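Local structure of hypothetical protein APE0754 (Aeropyrum pernix, 1TUA) at residues G73-P76 against E77-F80; K178-E181 against R182-W186. The protein is of unknown function but probably binds RNA, being built of two K-homology (KH) modules. All coordinates share one frame; numbering follows the deposited sequence.

Contact 1 (G73-P76 against E77-F80)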
ATOM      1  N   GLY A  73      -6.723   4.734   0.903  1.00  9.69           N
ATOM      2  CA  GLY A  73      -7.947   3.952   0.850  1.00  9.80           C
ATOM      3  C   GLY A  73      -7.999   2.687   1.688  1.00 10.98           C
ATOM      4  O   GLY A  73      -9.082   2.143   1.913  1.00 11.51           O
ATOM      5  N   PHE A  74      -6.846   2.204   2.141  1.00 10.52           N
ATOM      6  CA  PHE A  74      -6.805   0.998   2.960  1.00 10.17           C
ATOM      7  C   PHE A  74      -7.416   1.215   4.336  1.00 11.30           C
ATOM      8  O   PHE A  74      -7.213   2.254   4.953  1.00 11.27           O
ATOM      9  CB  PHE A  74      -5.357   0.543   3.200  1.00  8.62           C
ATOM     10  CG  PHE A  74      -4.774  -0.301   2.099  1.00  9.24           C
ATOM     11  CD1 PHE A  74      -5.282  -1.570   1.825  1.00  8.99           C
ATOM     12  CD2 PHE A  74      -3.682   0.156   1.368  1.00  8.63           C
ATOM     13  CE1 PHE A  74      -4.709  -2.373   0.842  1.00  8.64           C
ATOM     14  CE2 PHE A  74      -3.097  -0.639   0.380  1.00  8.13           C
ATOM     15  CZ  PHE A  74      -3.612  -1.908   0.117  1.00  8.42           C
ATOM     16  N   PRO A  75      -8.198   0.243   4.825  1.00 12.32           N
ATOM     17  CA  PRO A  75      -8.761   0.434   6.164  1.00 12.39           C
ATOM     18  C   PRO A  75      -7.561   0.273   7.114  1.00 12.51           C
ATOM     19  O   PRO A  75      -6.588  -0.421   6.784  1.00 11.68           O
ATOM     20  CB  PRO A  75      -9.768  -0.715   6.288  1.00 14.57           C
ATOM     21  CG  PRO A  75      -9.237  -1.756   5.341  1.00 15.81           C
ATOM     22  CD  PRO A  75      -8.800  -0.923   4.159  1.00 12.84           C
ATOM     23  N   PRO A  76      -7.600   0.914   8.291  1.00 11.99           N
ATOM     24  CA  PRO A  76      -6.481   0.799   9.233  1.00 11.96           C
ATOM     25  C   PRO A  76      -5.954  -0.621   9.459  1.00 11.86           C
ATOM     26  O   PRO A  76      -4.745  -0.848   9.451  1.00 11.11           O
ATOM     27  CB  PRO A  76      -7.047   1.411  10.505  1.00 11.51           C
ATOM     28  CG  PRO A  76      -7.904   2.506   9.959  1.00 13.28           C
ATOM     29  CD  PRO A  76      -8.630   1.829   8.816  1.00 11.39           C
ATOM     30  N   GLU A  77      -6.865  -1.567   9.660  1.00 10.93           N
ATOM     31  CA  GLU A  77      -6.489  -2.948   9.914  1.00 11.77           C
ATOM     32  C   GLU A  77      -5.553  -3.513   8.852  1.00 12.19           C
ATOM     33  O   GLU A  77      -4.639  -4.269   9.171  1.00 14.63           O
ATOM     34  CB  GLU A  77      -7.739  -3.825  10.018  1.00 13.71           C
ATOM     35  CG  GLU A  77      -8.661  -3.523  11.211  1.00 19.44           C
ATOM     36  CD  GLU A  77      -9.435  -2.210  11.080  1.00 22.41           C
ATOM     37  OE1 GLU A  77      -9.686  -1.751   9.944  1.00 21.44           O
ATOM     38  OE2 GLU A  77      -9.815  -1.644  12.128  1.00 26.63           O
ATOM     39  N   LYS A  78      -5.776  -3.163   7.588  1.00 10.31           N
ATOM     40  CA  LYS A  78      -4.899  -3.662   6.534  1.00  9.29           C
ATOM     41  C   LYS A  78      -3.616  -2.837   6.479  1.00  8.19           C
ATOM     42  O   LYS A  78      -2.526  -3.381   6.295  1.00  8.62           O
ATOM     43  CB  LYS A  78      -5.608  -3.624   5.182  1.00  9.16           C
ATOM     44  CG  LYS A  78      -6.663  -4.704   5.021  1.00 11.78           C
ATOM     45  CD  LYS A  78      -7.418  -4.545   3.712  1.00 15.21           C
ATOM     46  CE  LYS A  78      -8.334  -5.733   3.429  1.00 16.32           C
ATOM     47  NZ  LYS A  78      -7.557  -6.973   3.192  1.00 16.83           N
ATOM     48  N   ALA A  79      -3.746  -1.525   6.650  1.00  8.58           N
ATOM     49  CA  ALA A  79      -2.588  -0.629   6.619  1.00  8.90           C
ATOM     50  C   ALA A  79      -1.539  -0.974   7.683  1.00  9.20           C
ATOM     51  O   ALA A  79      -0.345  -0.789   7.455  1.00  9.16           O
ATOM     52  CB  ALA A  79      -3.045   0.822   6.790  1.00  8.85           C
ATOM     53  N   PHE A  80      -1.977  -1.467   8.840  1.00  9.95           N
ATOM     54  CA  PHE A  80      -1.051  -1.824   9.920  1.00 10.77           C
ATOM     55  C   PHE A  80      -0.021  -2.867   9.498  1.00 10.95           C
ATOM     56  O   PHE A  80       1.011  -3.038  10.149  1.00 11.19           O
ATOM     57  CB  PHE A  80      -1.810  -2.336  11.148  1.00 10.87           C
ATOM     58  CG  PHE A  80      -2.613  -1.281  11.857  1.00 15.89           C
ATOM     59  CD1 PHE A  80      -2.169   0.037  11.914  1.00 17.67           C
ATOM     60  CD2 PHE A  80      -3.799  -1.616  12.512  1.00 19.33           C
ATOM     61  CE1 PHE A  80      -2.891   1.014  12.615  1.00 19.53           C
ATOM     62  CE2 PHE A  80      -4.527  -0.648  13.217  1.00 21.30           C
ATOM     63  CZ  PHE A  80      -4.068   0.670  13.268  1.00 19.90           C
TER

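Contact 2 (K178-E181 against R182-W186)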
ATOM      1  N   LYS A 178       9.252 -17.753  -5.420  1.00 17.94           N
ATOM      2  CA  LYS A 178       9.099 -18.779  -4.403  1.00 19.93           C
ATOM      3  C   LYS A 178      10.111 -19.904  -4.571  1.00 21.19           C
ATOM      4  O   LYS A 178      10.603 -20.450  -3.587  1.00 21.14           O
ATOM      5  CB  LYS A 178       7.679 -19.342  -4.430  1.00 20.65           C
ATOM      6  CG  LYS A 178       6.615 -18.351  -4.008  1.00 23.49           C
ATOM      7  CD  LYS A 178       5.274 -19.045  -3.910  1.00 27.81           C
ATOM      8  CE  LYS A 178       4.208 -18.115  -3.393  1.00 31.29           C
ATOM      9  NZ  LYS A 178       2.908 -18.832  -3.265  1.00 34.32           N
ATOM     10  N   ARG A 179      10.420 -20.260  -5.813  1.00 23.21           N
ATOM     11  CA  ARG A 179      11.397 -21.316  -6.044  1.00 24.65           C
ATOM     12  C   ARG A 179      12.733 -20.886  -5.450  1.00 24.86           C
ATOM     13  O   ARG A 179      13.378 -21.647  -4.727  1.00 24.79           O
ATOM     14  CB  ARG A 179      11.553 -21.591  -7.545  1.00 27.22           C
ATOM     15  CG  ARG A 179      12.576 -22.679  -7.872  1.00 29.68           C
ATOM     16  CD  ARG A 179      12.281 -23.339  -9.214  1.00 32.48           C
ATOM     17  NE  ARG A 179      13.233 -24.400  -9.534  1.00 35.17           N
ATOM     18  CZ  ARG A 179      14.495 -24.188  -9.896  1.00 37.85           C
ATOM     19  NH1 ARG A 179      14.962 -22.945  -9.988  1.00 38.41           N
ATOM     20  NH2 ARG A 179      15.295 -25.218 -10.162  1.00 38.07           N
ATOM     21  N   ARG A 180      13.135 -19.654  -5.744  1.00 25.46           N
ATOM     22  CA  ARG A 180      14.392 -19.112  -5.245  1.00 26.36           C
ATOM     23  C   ARG A 180      14.409 -19.105  -3.723  1.00 26.16           C
ATOM     24  O   ARG A 180      15.422 -19.424  -3.101  1.00 26.57           O
ATOM     25  CB  ARG A 180      14.586 -17.693  -5.768  1.00 29.61           C
ATOM     26  CG  ARG A 180      15.988 -17.157  -5.611  1.00 33.89           C
ATOM     27  CD  ARG A 180      16.090 -15.744  -6.159  1.00 38.69           C
ATOM     28  NE  ARG A 180      15.379 -15.603  -7.430  1.00 43.67           N
ATOM     29  CZ  ARG A 180      14.235 -14.935  -7.580  1.00 45.87           C
ATOM     30  NH1 ARG A 180      13.668 -14.336  -6.537  1.00 45.90           N
ATOM     31  NH2 ARG A 180      13.647 -14.876  -8.770  1.00 45.51           N
ATOM     32  N   GLU A 181      13.286 -18.737  -3.120  1.00 24.32           N
ATOM     33  CA  GLU A 181      13.208 -18.707  -1.668  1.00 24.04           C
ATOM     34  C   GLU A 181      13.380 -20.114  -1.108  1.00 23.39           C
ATOM     35  O   GLU A 181      14.139 -20.325  -0.164  1.00 24.23           O
ATOM     36  CB  GLU A 181      11.868 -18.115  -1.206  1.00 23.41           C
ATOM     37  CG  GLU A 181      11.636 -16.689  -1.688  1.00 24.47           C
ATOM     38  CD  GLU A 181      10.359 -16.065  -1.132  1.00 25.61           C
ATOM     39  OE1 GLU A 181       9.306 -16.741  -1.130  1.00 25.45           O
ATOM     40  OE2 GLU A 181      10.413 -14.890  -0.709  1.00 25.66           O
ATOM     41  N   ARG A 182      12.679 -21.078  -1.694  1.00 22.81           N
ATOM     42  CA  ARG A 182      12.767 -22.457  -1.235  1.00 22.22           C
ATOM     43  C   ARG A 182      14.192 -22.997  -1.345  1.00 22.82           C
ATOM     44  O   ARG A 182      14.681 -23.669  -0.429  1.00 22.90           O
ATOM     45  CB  ARG A 182      11.809 -23.340  -2.038  1.00 23.67           C
ATOM     46  CG  ARG A 182      11.942 -24.828  -1.756  1.00 25.52           C
ATOM     47  CD  ARG A 182      10.860 -25.619  -2.467  1.00 27.60           C
ATOM     48  NE  ARG A 182      10.837 -25.377  -3.910  1.00 30.33           N
ATOM     49  CZ  ARG A 182      11.716 -25.877  -4.775  1.00 32.07           C
ATOM     50  NH1 ARG A 182      12.703 -26.657  -4.354  1.00 32.77           N
ATOM     51  NH2 ARG A 182      11.599 -25.607  -6.068  1.00 32.64           N
ATOM     52  N   LEU A 183      14.859 -22.697  -2.457  1.00 21.69           N
ATOM     53  CA  LEU A 183      16.222 -23.173  -2.664  1.00 22.86           C
ATOM     54  C   LEU A 183      17.194 -22.529  -1.681  1.00 22.95           C
ATOM     55  O   LEU A 183      18.107 -23.192  -1.189  1.00 22.46           O
ATOM     56  CB  LEU A 183      16.675 -22.918  -4.111  1.00 21.97           C
ATOM     57  CG  LEU A 183      15.879 -23.610  -5.229  1.00 20.99           C
ATOM     58  CD1 LEU A 183      16.539 -23.318  -6.557  1.00 20.72           C
ATOM     59  CD2 LEU A 183      15.806 -25.110  -5.001  1.00 19.83           C
ATOM     60  N   LYS A 184      17.005 -21.245  -1.390  1.00 23.26           N
ATOM     61  CA  LYS A 184      17.877 -20.565  -0.439  1.00 26.04           C
ATOM     62  C   LYS A 184      17.702 -21.211   0.927  1.00 27.23           C
ATOM     63  O   LYS A 184      18.674 -21.429   1.653  1.00 27.53           O
ATOM     64  CB  LYS A 184      17.536 -19.074  -0.346  1.00 27.32           C
ATOM     65  CG  LYS A 184      18.006 -18.250  -1.531  1.00 30.48           C
ATOM     66  CD  LYS A 184      17.598 -16.793  -1.395  1.00 31.92           C
ATOM     67  CE  LYS A 184      18.020 -15.993  -2.620  1.00 34.51           C
ATOM     68  NZ  LYS A 184      17.464 -14.608  -2.620  1.00 36.13           N
ATOM     69  N   MET A 185      16.457 -21.518   1.273  1.00 27.35           N
ATOM     70  CA  MET A 185      16.163 -22.153   2.550  1.00 29.16           C
ATOM     71  C   MET A 185      16.827 -23.531   2.604  1.00 28.67           C
ATOM     72  O   MET A 185      17.557 -23.839   3.546  1.00 29.43           O
ATOM     73  CB  MET A 185      14.654 -22.297   2.738  1.00 31.61           C
ATOM     74  CG  MET A 185      14.266 -23.019   4.016  1.00 35.19           C
ATOM     75  SD  MET A 185      12.479 -23.135   4.197  1.00 40.50           S
ATOM     76  CE  MET A 185      12.086 -21.386   4.419  1.00 38.86           C
ATOM     77  N   TRP A 186      16.565 -24.355   1.594  1.00 27.18           N
ATOM     78  CA  TRP A 186      17.152 -25.687   1.518  1.00 26.05           C
ATOM     79  C   TRP A 186      18.671 -25.628   1.673  1.00 26.57           C
ATOM     80  O   TRP A 186      19.261 -26.383   2.451  1.00 26.44           O
ATOM     81  CB  TRP A 186      16.818 -26.324   0.171  1.00 25.20           C
ATOM     82  CG  TRP A 186      15.457 -26.916   0.095  1.00 24.50           C
ATOM     83  CD1 TRP A 186      14.461 -26.815   1.024  1.00 24.34           C
ATOM     84  CD2 TRP A 186      14.944 -27.739  -0.960  1.00 23.60           C
ATOM     85  NE1 TRP A 186      13.359 -27.529   0.614  1.00 23.94           N
ATOM     86  CE2 TRP A 186      13.627 -28.105  -0.601  1.00 24.38           C
ATOM     87  CE3 TRP A 186      15.467 -28.201  -2.176  1.00 23.45           C
ATOM     88  CZ2 TRP A 186      12.827 -28.919  -1.413  1.00 23.79           C
ATOM     89  CZ3 TRP A 186      14.671 -29.010  -2.985  1.00 24.10           C
ATOM     90  CH2 TRP A 186      13.366 -29.359  -2.598  1.00 24.10           C
TER

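Contact 1 (G73-P76 against E77-F80)
Phe80 turns one face of its ring to the carbonyl oxygen of Pro76, which sits 3.2 Å above the ring plane, displaced toward the rim. With CG anti to its own carbonyl carbon (chi1 -69°), the ring folds back over the first turn, and CZ reaches to 4.1 Å from Pro76 CB. On another side of the turn, the aliphatic chain of Lys78 lies obliquely across Pro75, with Lys78 CD 3.7 Å from Pro75 CG. Lys78 CB also meets CD1 of Phe74 at 3.9 Å. The backbone beneath fixes these positions. Pro75, the N-cap, offers its carbonyl oxygen to two donors: Ala79 N at 3.1 Å in a nearly straight bond (170°), and Lys78 N at 3.0 Å from above the carbonyl plane. Phe80 N closes the next turn on Pro76 O at 2.9 Å. An alanine in place of Phe80 would probably leave Pro76 CB without its aromatic neighbour and open a gap against Ile29 and Val66, on helices 24-33 and 57-72, which the ring also touches. The Phe74 ring also packs on strands 130-133 and 137-141, and Lys78 makes a cation-pi contact with Tyr130. Gly73 ends helix 57-72 in a Schellman motif, and a proline N-cap follows at once, a tight link between consecutive helices, here at the junction of two KH modules.

Contact 2 (K178-E181 against R182-W186)
Leu183 lays its CD1 methyl over one face of the Arg179 guanidinium, 3.7 Å above the plane and toward its rim; NH1 of Arg179 is the nearest atom of that group, 3.8 Å from CD1. Arg179 reaches this neighbour with CG anti to the backbone N (chi1 179°) and the chain stretched out as far as NE. Arg182 approaches the same arginine from one turn on. Its chain bends at chi3 and brings NH2 to 3.6 Å from Arg179 CG, so that the guanidinium meets the methylene part of the other chain, with the two guanidinium planes 75° apart. The further end of Arg182 overlaps Trp186: NH1 lies 3.2 Å above one face of the indole, near its rim. On another side of the helix, Arg180 and Lys184 run alongside one another in the same direction and touch through Arg180 CG and Lys184 CE at 3.8 Å. Four successive backbone bonds, from Arg182 N to Lys178 O through Met185 N to Glu181 O, keep the helix regular, which sets residues three and four apart on the same side, where these overlaps form. Beyond the two segments, Arg180 forms a salt bridge with Glu176 one turn earlier, and Glu181 forms one with Arg146 of helix 144-158. Basic chains thus meet through their methylenes, while a leucine methyl and an indole ring lie against guanidinium groups; the cationic ends remain close enough (Arg179 NE to Arg182 NH2, 4.0 Å) that some mutual repulsion is likely, though solvent at this surface would probably weaken it.

In the fold
Both contacts are local, made between neighbours in sequence, but they occupy very different places. Contact 1 is partly buried, about 9 Å from its centre to that of the chain, and caps the short helix 76-79 where the first KH module passes to the second; aromatic rings, prolines and the aliphatic part of a lysine carry it, and its neighbours are helices of the first module and strands of the second. Contact 2 is a surface contact within the single long helix 163-188, its centre about 26 Å from the chain centre, and is built of long basic chains with few apolar partners. The two share no helix or strand: their centres are 30 Å apart, and their nearest atoms about 17 Å.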